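PDB 4B2N: 70 kDa protein from Xanthomonas sp., which acts as a processive rubber oxygenase (RoxA), a dioxygenase that carries two haem c groups and cleaves rubber oxidatively. Local coordinates for residues A[22-25]-A[29-32]; A[78-83]-A[457-462]; A[114-119]-A[227-232]. All coordinates share one frame; numbering follows the deposited sequence.

Interaction 1 (A[22-25]-A[29-32]); sequences ASIR and MVGC
Ile24 and Val30 bring the backbones closest, their CA atoms 5.9 Å apart, where the irregular segment 22-25 runs up to the short helix 27-32 and folds against its opening turn. This is a local loop-to-helix contact: three residues separate the segments, and no hydrogen bond passes between them. A weak hydrogen bond from Met29 N to Ser26 OG lies at the start of the same helix.

The contact is carried largely by methyl groups: Ile24 CG2 and Val30 CG2 are 4.0 Å apart. Ile24 has CG2 anti to its own nitrogen (chi1, measured to CG1, is -51°), which directs this branch at the helix. There Ile24 CG2 lies 3.7 Å from Met29 CB and also 3.7 Å from Val30 N. The side chains of Ile24 and Met29 cross at about a right angle, and Met29, bent at chi2 and chi3, carries its sulfur end away from the loop.

The side chain of Arg25 turns from the helix, although its carbonyl oxygen stays in the contact; the guanidinium has Ala22 CB 3.7 Å above the centre of one face, and NH2 is hydrogen-bonded to Asp20 O. Two residues beyond Val30, Cys32 forms a disulfide with Cys88, at the start of helix 88-104.

Val30 returns the packing through CG2, which is 3.4 Å from Ile24 O and 3.6 Å from Arg25 O, one methyl against two successive carbonyl oxygens.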
loop_
_atom_site.group_PDB
_atom_site.type_symbol
_atom_site.label_atom_id
_atom_site.label_comp_id
_atom_site.label_asym_id
_atom_site.label_seq_id
_atom_site.Cartn_x
_atom_site.Cartn_y
_atom_site.Cartn_z
ATOM N N ALA A 22 -5.036 22.998 -2.973
ATOM C CA ALA A 22 -6.294 22.600 -3.663
ATOM C C ALA A 22 -6.999 21.588 -2.866
ATOM O O ALA A 22 -6.352 20.728 -2.255
ATOM C CB ALA A 22 -6.056 22.090 -5.049
ATOM N N SER A 23 -8.320 21.735 -2.806
ATOM C CA SER A 23 -9.153 20.798 -2.127
ATOM C C SER A 23 -9.350 19.635 -3.088
ATOM O O SER A 23 -9.500 18.453 -2.674
ATOM C CB SER A 23 -10.504 21.464 -1.895
ATOM O OG SER A 23 -10.415 22.244 -0.744
ATOM N N ILE A 24 -9.505 20.018 -4.353
ATOM C CA ILE A 24 -9.725 19.051 -5.413
ATOM C C ILE A 24 -8.415 18.986 -6.173
ATOM O O ILE A 24 -8.036 19.908 -6.837
ATOM C CB ILE A 24 -10.899 19.415 -6.332
ATOM C CG1 ILE A 24 -12.127 19.711 -5.486
ATOM C CG2 ILE A 24 -11.205 18.215 -7.287
ATOM C CD1 ILE A 24 -13.274 20.250 -6.354
ATOM N N ARG A 25 -7.740 17.843 -6.069
ATOM C CA ARG A 25 -6.464 17.641 -6.706
ATOM C C ARG A 25 -6.531 16.658 -7.925
ATOM O O ARG A 25 -6.029 16.918 -9.038
ATOM C CB ARG A 25 -5.536 17.097 -5.599
ATOM C CG ARG A 25 -4.106 17.135 -6.027
ATOM C CD ARG A 25 -3.682 18.563 -6.200
ATOM N NE ARG A 25 -3.357 19.214 -4.943
ATOM C CZ ARG A 25 -2.785 20.414 -4.913
ATOM N NH1 ARG A 25 -2.513 21.022 -6.069
ATOM N NH2 ARG A 25 -2.464 20.983 -3.761
ATOM N N MET A 29 -11.374 14.731 -11.317
ATOM C CA MET A 29 -12.297 15.462 -10.449
ATOM C C MET A 29 -12.139 16.976 -10.688
ATOM O O MET A 29 -13.112 17.666 -10.686
ATOM C CB MET A 29 -12.154 15.087 -8.981
ATOM C CG MET A 29 -12.427 13.597 -8.725
ATOM S SD MET A 29 -14.104 13.151 -9.279
ATOM C CE MET A 29 -15.079 13.716 -7.873
ATOM N N VAL A 30 -10.947 17.479 -10.931
ATOM C CA VAL A 30 -10.814 18.923 -11.252
ATOM C C VAL A 30 -11.652 19.207 -12.474
ATOM O O VAL A 30 -12.480 20.142 -12.489
ATOM C CB VAL A 30 -9.328 19.360 -11.441
ATOM C CG1 VAL A 30 -9.191 20.773 -11.990
ATOM C CG2 VAL A 30 -8.570 19.185 -10.121
ATOM N N GLY A 31 -11.467 18.380 -13.496
ATOM C CA GLY A 31 -12.114 18.649 -14.777
ATOM C C GLY A 31 -13.603 18.458 -14.793
ATOM O O GLY A 31 -14.299 19.033 -15.617
ATOM N N CYS A 32 -14.109 17.607 -13.925
ATOM C CA CYS A 32 -15.535 17.354 -13.883
ATOM C C CYS A 32 -16.281 18.176 -12.864
ATOM O O CYS A 32 -17.482 17.982 -12.659
ATOM C CB CYS A 32 -15.757 15.907 -13.525
ATOM S SG CYS A 32 -15.292 14.694 -14.815
#

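Interaction 2 (A[78-83]-A[457-462]); sequences VNRLPP and PSWTGY
Arg80 CG stands anti to its carbonyl carbon (chi1 -72°) and the chain runs extended from CG to NE, which carries the guanidinium to Trp459, whose own CG is anti to the backbone nitrogen (chi1 -178°). The two side chains meet between loops 374 residues apart in sequence.

The guanidinium lies against the six-membered side of the indole. Trp459 CE3 sits 3.5 Å above one guanidinium face, displaced toward its rim, and is 3.6 Å from Arg80 CZ. From the ring's standpoint the arginine comes in at the edge. The two planes are 56° apart, so this is an oblique edge contact rather than a parallel stack. Lower down the chain, Arg80 CD is 3.7 Å from Trp459 CZ3, adding a methylene to the packing.

Arg80 NH2 approaches Trp459 O to 3.4 Å, but the angle is too poor for a hydrogen bond. The polar grip comes instead from the backbone just before segment 457-462: Arg80 NH1 is hydrogen-bonded to Asn454 O and, weakly, to Ser456 O.

Each partner is also braced within its own loop. Asn79 OD1 accepts from Leu81 N at 3.2 Å, an Asx turn around Arg80. Trp459 CZ2 lies 3.4 Å above the centre of the Tyr462 ring.

This surface contact joins the loop leading to helix 88-104 with the loop between helices 439-446 and 467-481. A backbone hydrogen bond of Val78 with Leu455 runs beside it, and Tyr462 makes a cation-pi contact with Arg330 of helix 326-331.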
loop_
_atom_site.group_PDB
_atom_site.type_symbol
_atom_site.label_atom_id
_atom_site.label_comp_id
_atom_site.label_asym_id
_atom_site.label_seq_id
_atom_site.Cartn_x
_atom_site.Cartn_y
_atom_site.Cartn_z
ATOM N N VAL A 78 -4.250 -7.319 -28.300
ATOM C CA VAL A 78 -5.582 -7.000 -28.781
ATOM C C VAL A 78 -6.420 -6.519 -27.594
ATOM O O VAL A 78 -6.065 -6.760 -26.442
ATOM C CB VAL A 78 -6.302 -8.199 -29.442
ATOM C CG1 VAL A 78 -5.614 -8.613 -30.735
ATOM C CG2 VAL A 78 -6.451 -9.336 -28.452
ATOM N N ASN A 79 -7.477 -5.777 -27.897
ATOM C CA ASN A 79 -8.327 -5.211 -26.903
ATOM C C ASN A 79 -9.317 -6.283 -26.512
ATOM O O ASN A 79 -10.090 -6.727 -27.371
ATOM C CB ASN A 79 -9.046 -4.019 -27.473
ATOM C CG ASN A 79 -10.098 -3.476 -26.541
ATOM O OD1 ASN A 79 -10.105 -3.768 -25.351
ATOM N ND2 ASN A 79 -10.969 -2.668 -27.066
ATOM N N ARG A 80 -9.324 -6.675 -25.238
ATOM C CA ARG A 80 -10.446 -7.491 -24.728
ATOM C C ARG A 80 -11.060 -6.967 -23.405
ATOM O O ARG A 80 -11.839 -7.699 -22.749
ATOM C CB ARG A 80 -10.051 -8.968 -24.469
ATOM C CG ARG A 80 -9.817 -9.848 -25.698
ATOM C CD ARG A 80 -9.685 -11.334 -25.321
ATOM N NE ARG A 80 -9.744 -12.161 -26.554
ATOM C CZ ARG A 80 -8.661 -12.451 -27.252
ATOM N NH1 ARG A 80 -7.458 -12.018 -26.872
ATOM N NH2 ARG A 80 -8.738 -13.155 -28.328
ATOM N N LEU A 81 -10.708 -5.762 -22.983
ATOM C CA LEU A 81 -11.277 -5.168 -21.728
ATOM C C LEU A 81 -12.489 -4.294 -22.031
ATOM O O LEU A 81 -12.460 -3.553 -23.048
ATOM C CB LEU A 81 -10.213 -4.297 -21.029
ATOM C CG LEU A 81 -8.945 -5.013 -20.617
ATOM C CD1 LEU A 81 -8.040 -4.068 -19.809
ATOM C CD2 LEU A 81 -9.352 -6.263 -19.832
ATOM N N PRO A 82 -13.517 -4.317 -21.158
ATOM C CA PRO A 82 -14.575 -3.285 -21.287
ATOM C C PRO A 82 -13.897 -1.900 -21.224
ATOM O O PRO A 82 -12.886 -1.758 -20.564
ATOM C CB PRO A 82 -15.397 -3.481 -20.020
ATOM C CG PRO A 82 -15.120 -4.905 -19.565
ATOM C CD PRO A 82 -13.706 -5.190 -19.964
ATOM N N PRO A 83 -14.430 -0.907 -21.949
ATOM C CA PRO A 83 -13.838 0.416 -22.001
ATOM C C PRO A 83 -13.886 1.041 -20.615
ATOM O O PRO A 83 -14.794 0.734 -19.808
ATOM C CB PRO A 83 -14.734 1.178 -22.956
ATOM C CG PRO A 83 -16.025 0.413 -23.051
ATOM C CD PRO A 83 -15.648 -1.032 -22.782
ATOM N N PRO A 457 -2.400 -11.889 -28.760
ATOM C CA PRO A 457 -3.176 -12.335 -29.923
ATOM C C PRO A 457 -3.307 -13.868 -29.984
ATOM O O PRO A 457 -4.216 -14.385 -30.656
ATOM C CB PRO A 457 -2.412 -11.789 -31.124
ATOM C CG PRO A 457 -1.041 -11.451 -30.584
ATOM C CD PRO A 457 -1.190 -11.138 -29.108
ATOM N N SER A 458 -2.458 -14.573 -29.240
ATOM C CA SER A 458 -2.365 -16.043 -29.278
ATOM C C SER A 458 -3.328 -16.632 -28.307
ATOM O O SER A 458 -3.469 -17.830 -28.267
ATOM C CB SER A 458 -0.973 -16.538 -28.831
ATOM O OG SER A 458 0.104 -15.736 -29.265
ATOM N N TRP A 459 -3.974 -15.810 -27.479
ATOM C CA TRP A 459 -4.812 -16.336 -26.423
ATOM C C TRP A 459 -6.121 -16.685 -27.009
ATOM O O TRP A 459 -6.827 -15.829 -27.534
ATOM C CB TRP A 459 -4.976 -15.293 -25.286
ATOM C CG TRP A 459 -5.797 -15.626 -24.026
ATOM C CD1 TRP A 459 -5.315 -16.141 -22.803
ATOM C CD2 TRP A 459 -7.223 -15.378 -23.781
ATOM N NE1 TRP A 459 -6.323 -16.292 -21.888
ATOM C CE2 TRP A 459 -7.490 -15.805 -22.393
ATOM C CE3 TRP A 459 -8.287 -14.838 -24.543
ATOM C CZ2 TRP A 459 -8.725 -15.666 -21.822
ATOM C CZ3 TRP A 459 -9.537 -14.733 -23.958
ATOM C CH2 TRP A 459 -9.765 -15.138 -22.621
ATOM N N THR A 460 -6.490 -17.953 -26.921
ATOM C CA THR A 460 -7.927 -18.224 -26.839
ATOM C C THR A 460 -8.196 -18.376 -25.356
ATOM O O THR A 460 -7.287 -18.719 -24.610
ATOM C CB THR A 460 -8.345 -19.547 -27.497
ATOM O OG1 THR A 460 -9.347 -19.298 -28.497
ATOM C CG2 THR A 460 -8.875 -20.539 -26.419
ATOM N N GLY A 461 -9.426 -18.059 -24.947
ATOM C CA GLY A 461 -10.006 -18.479 -23.699
ATOM C C GLY A 461 -9.136 -18.846 -22.538
ATOM O O GLY A 461 -7.920 -19.104 -22.619
ATOM N N TYR A 462 -9.787 -18.841 -21.403
ATOM C CA TYR A 462 -9.136 -19.290 -20.214
ATOM C C TYR A 462 -8.880 -20.809 -20.327
ATOM O O TYR A 462 -9.782 -21.545 -20.744
ATOM C CB TYR A 462 -10.005 -18.903 -19.038
ATOM C CG TYR A 462 -9.802 -17.392 -18.768
ATOM C CD1 TYR A 462 -8.519 -16.903 -18.415
ATOM C CD2 TYR A 462 -10.846 -16.458 -18.913
ATOM C CE1 TYR A 462 -8.307 -15.541 -18.216
ATOM C CE2 TYR A 462 -10.632 -15.079 -18.683
ATOM C CZ TYR A 462 -9.354 -14.642 -18.347
ATOM O OH TYR A 462 -9.042 -13.289 -18.118
#

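Interaction 3 (A[114-119]-A[227-232]); sequences ATSYHF and RTTPIT
Ser116 and Thr228, with CA atoms 5.9 Å apart, mark the closest backbone approach between the short helix 114-118 and the irregular segment 227-232.

Direct contact is small: Ser116 CB packs on Thr228 CB at 3.6 Å, and Ser116 OG stands 3.9 Å from Thr229 CB. No hydrogen bond joins the segments directly; their polar groups are linked by water. Water 1 bridges them, bonding to Ser116 OG at 2.8 Å and donating to Thr228 OG1 at 2.7 Å. Its distance to Thr229 O, 2.5 Å, is unusually short, and the geometry of that third bond is doubtful. Water 2 accepts from Thr229 N at 2.9 Å and reaches Ser116 OG through a weak bond of 3.4 Å. The serine hydroxyl is thus common to both bridges.

Thr228 owes its place in this network to a chi1 of 72°, which sets OG1 between its backbone nitrogen and carbonyl carbon. The same oxygen bonds to Met225 O, so the threonine is tied back to the preceding helix while it receives water 1.

The contact lays the residues just after helix 218-226 beside helix 114-118, away from the two haem c sites. Arg227 forms a salt bridge with Asp224 of the first helix, while on the second Tyr117 packs edge-to-face with Tyr152 of strand 151-152 and Ala114 shares a backbone bond with Gly185.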
loop_
_atom_site.group_PDB
_atom_site.type_symbol
_atom_site.label_atom_id
_atom_site.label_comp_id
_atom_site.label_asym_id
_atom_site.label_seq_id
_atom_site.Cartn_x
_atom_site.Cartn_y
_atom_site.Cartn_z
ATOM N N ALA A 114 -18.317 -14.283 13.227
ATOM C CA ALA A 114 -18.734 -13.110 13.976
ATOM C C ALA A 114 -18.788 -13.329 15.525
ATOM O O ALA A 114 -18.329 -12.465 16.325
ATOM C CB ALA A 114 -20.042 -12.618 13.408
ATOM N N THR A 115 -19.254 -14.490 15.959
ATOM C CA THR A 115 -19.275 -14.736 17.419
ATOM C C THR A 115 -17.891 -14.853 18.036
ATOM O O THR A 115 -17.641 -14.382 19.182
ATOM C CB THR A 115 -20.189 -15.938 17.776
ATOM O OG1 THR A 115 -21.535 -15.483 17.575
ATOM C CG2 THR A 115 -20.024 -16.368 19.265
ATOM N N SER A 116 -16.944 -15.384 17.279
ATOM C CA SER A 116 -15.605 -15.422 17.770
ATOM C C SER A 116 -15.016 -14.017 17.917
ATOM O O SER A 116 -14.252 -13.751 18.887
ATOM C CB SER A 116 -14.713 -16.151 16.784
ATOM O OG SER A 116 -15.039 -17.538 16.698
ATOM N N TYR A 117 -15.316 -13.151 16.942
ATOM C CA TYR A 117 -14.876 -11.785 17.041
ATOM C C TYR A 117 -15.539 -11.076 18.255
ATOM O O TYR A 117 -14.881 -10.420 19.034
ATOM C CB TYR A 117 -15.150 -10.973 15.741
ATOM C CG TYR A 117 -15.012 -9.515 16.013
ATOM C CD1 TYR A 117 -13.750 -8.883 15.930
ATOM C CD2 TYR A 117 -16.106 -8.744 16.366
ATOM C CE1 TYR A 117 -13.609 -7.542 16.220
ATOM C CE2 TYR A 117 -15.995 -7.387 16.643
ATOM C CZ TYR A 117 -14.715 -6.797 16.546
ATOM O OH TYR A 117 -14.544 -5.482 16.773
ATOM N N HIS A 118 -16.809 -11.325 18.453
ATOM C CA HIS A 118 -17.543 -10.783 19.566
ATOM C C HIS A 118 -16.889 -11.123 20.888
ATOM O O HIS A 118 -17.000 -10.329 21.854
ATOM C CB HIS A 118 -18.968 -11.331 19.547
ATOM C CG HIS A 118 -19.928 -10.557 20.400
ATOM N ND1 HIS A 118 -20.142 -9.206 20.241
ATOM C CD2 HIS A 118 -20.713 -10.968 21.471
ATOM C CE1 HIS A 118 -21.061 -8.797 21.143
ATOM N NE2 HIS A 118 -21.425 -9.881 21.888
ATOM N N PHE A 119 -16.248 -12.291 20.945
ATOM C CA PHE A 119 -15.606 -12.791 22.203
ATOM C C PHE A 119 -14.091 -12.688 22.165
ATOM O O PHE A 119 -13.410 -13.289 22.972
ATOM C CB PHE A 119 -16.107 -14.226 22.586
ATOM C CG PHE A 119 -17.524 -14.215 23.119
ATOM C CD1 PHE A 119 -17.787 -13.923 24.465
ATOM C CD2 PHE A 119 -18.614 -14.419 22.293
ATOM C CE1 PHE A 119 -19.105 -13.879 24.971
ATOM C CE2 PHE A 119 -19.939 -14.384 22.786
ATOM C CZ PHE A 119 -20.198 -14.110 24.130
ATOM N N ARG A 227 -6.466 -18.061 17.023
ATOM C CA ARG A 227 -6.813 -18.827 18.235
ATOM C C ARG A 227 -8.306 -18.880 18.473
ATOM O O ARG A 227 -8.745 -19.393 19.476
ATOM C CB ARG A 227 -6.129 -18.255 19.483
ATOM C CG ARG A 227 -4.598 -18.268 19.383
ATOM C CD ARG A 227 -3.936 -18.039 20.743
ATOM N NE ARG A 227 -4.188 -16.725 21.299
ATOM C CZ ARG A 227 -3.637 -15.584 20.850
ATOM N NH1 ARG A 227 -2.794 -15.541 19.801
ATOM N NH2 ARG A 227 -3.939 -14.455 21.456
ATOM N N THR A 228 -9.107 -18.296 17.575
ATOM C CA THR A 228 -10.529 -18.459 17.661
ATOM C C THR A 228 -11.046 -19.732 16.954
ATOM O O THR A 228 -10.291 -20.384 16.218
ATOM C CB THR A 228 -11.264 -17.203 17.090
ATOM O OG1 THR A 228 -11.139 -17.170 15.655
ATOM C CG2 THR A 228 -10.784 -15.889 17.795
ATOM N N THR A 229 -12.331 -20.065 17.135
ATOM C CA THR A 229 -12.914 -21.254 16.457
ATOM C C THR A 229 -12.705 -21.249 14.946
ATOM O O THR A 229 -13.104 -20.290 14.264
ATOM C CB THR A 229 -14.405 -21.433 16.798
ATOM O OG1 THR A 229 -14.466 -21.586 18.200
ATOM C CG2 THR A 229 -15.027 -22.691 16.150
ATOM N N PRO A 230 -12.076 -22.313 14.407
ATOM C CA PRO A 230 -11.788 -22.234 12.951
ATOM C C PRO A 230 -13.104 -22.018 12.149
ATOM O O PRO A 230 -14.155 -22.565 12.510
ATOM C CB PRO A 230 -11.135 -23.581 12.642
ATOM C CG PRO A 230 -10.542 -24.015 13.983
ATOM C CD PRO A 230 -11.453 -23.481 15.060
ATOM N N ILE A 231 -13.051 -21.217 11.082
ATOM C CA ILE A 231 -14.216 -21.017 10.245
ATOM C C ILE A 231 -14.434 -22.385 9.576
ATOM O O ILE A 231 -15.579 -22.866 9.448
ATOM C CB ILE A 231 -13.978 -19.944 9.167
ATOM C CG1 ILE A 231 -13.889 -18.587 9.806
ATOM C CG2 ILE A 231 -15.106 -19.910 8.141
ATOM C CD1 ILE A 231 -13.371 -17.601 8.792
ATOM N N THR A 232 -13.335 -23.028 9.173
ATOM C CA THR A 232 -13.462 -24.386 8.627
ATOM C C THR A 232 -12.701 -25.347 9.558
ATOM O O THR A 232 -11.493 -25.174 9.799
ATOM C CB THR A 232 -13.039 -24.439 7.149
ATOM O OG1 THR A 232 -11.603 -24.375 7.059
ATOM C CG2 THR A 232 -13.648 -23.224 6.416
HETATM O O HOH W 1 -13.479 -17.799 14.369
HETATM O O HOH W 2 -13.328 -18.551 19.451
#

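The three contacts lie well apart in the single chain, their centres about 23, 29 and 27 Å from the centre of the chain. Centres of interactions 1 and 2 are 34 Å apart, those of 2 and 3 are 42 Å apart, and those of 1 and 3 are 44 Å apart; none touches another. Interaction 1 is complete before interaction 2 begins, whereas both segments of interaction 3 fall between residues 83 and 457. Range therefore grows from a loop-to-helix contact whose segments are 4 residues apart in sequence, through a pairing 108 apart, to one spanning 374. A cross-link takes the chain around interaction 1 to Cys88, five residues after segment 78-83, a shortcut besides the main chain.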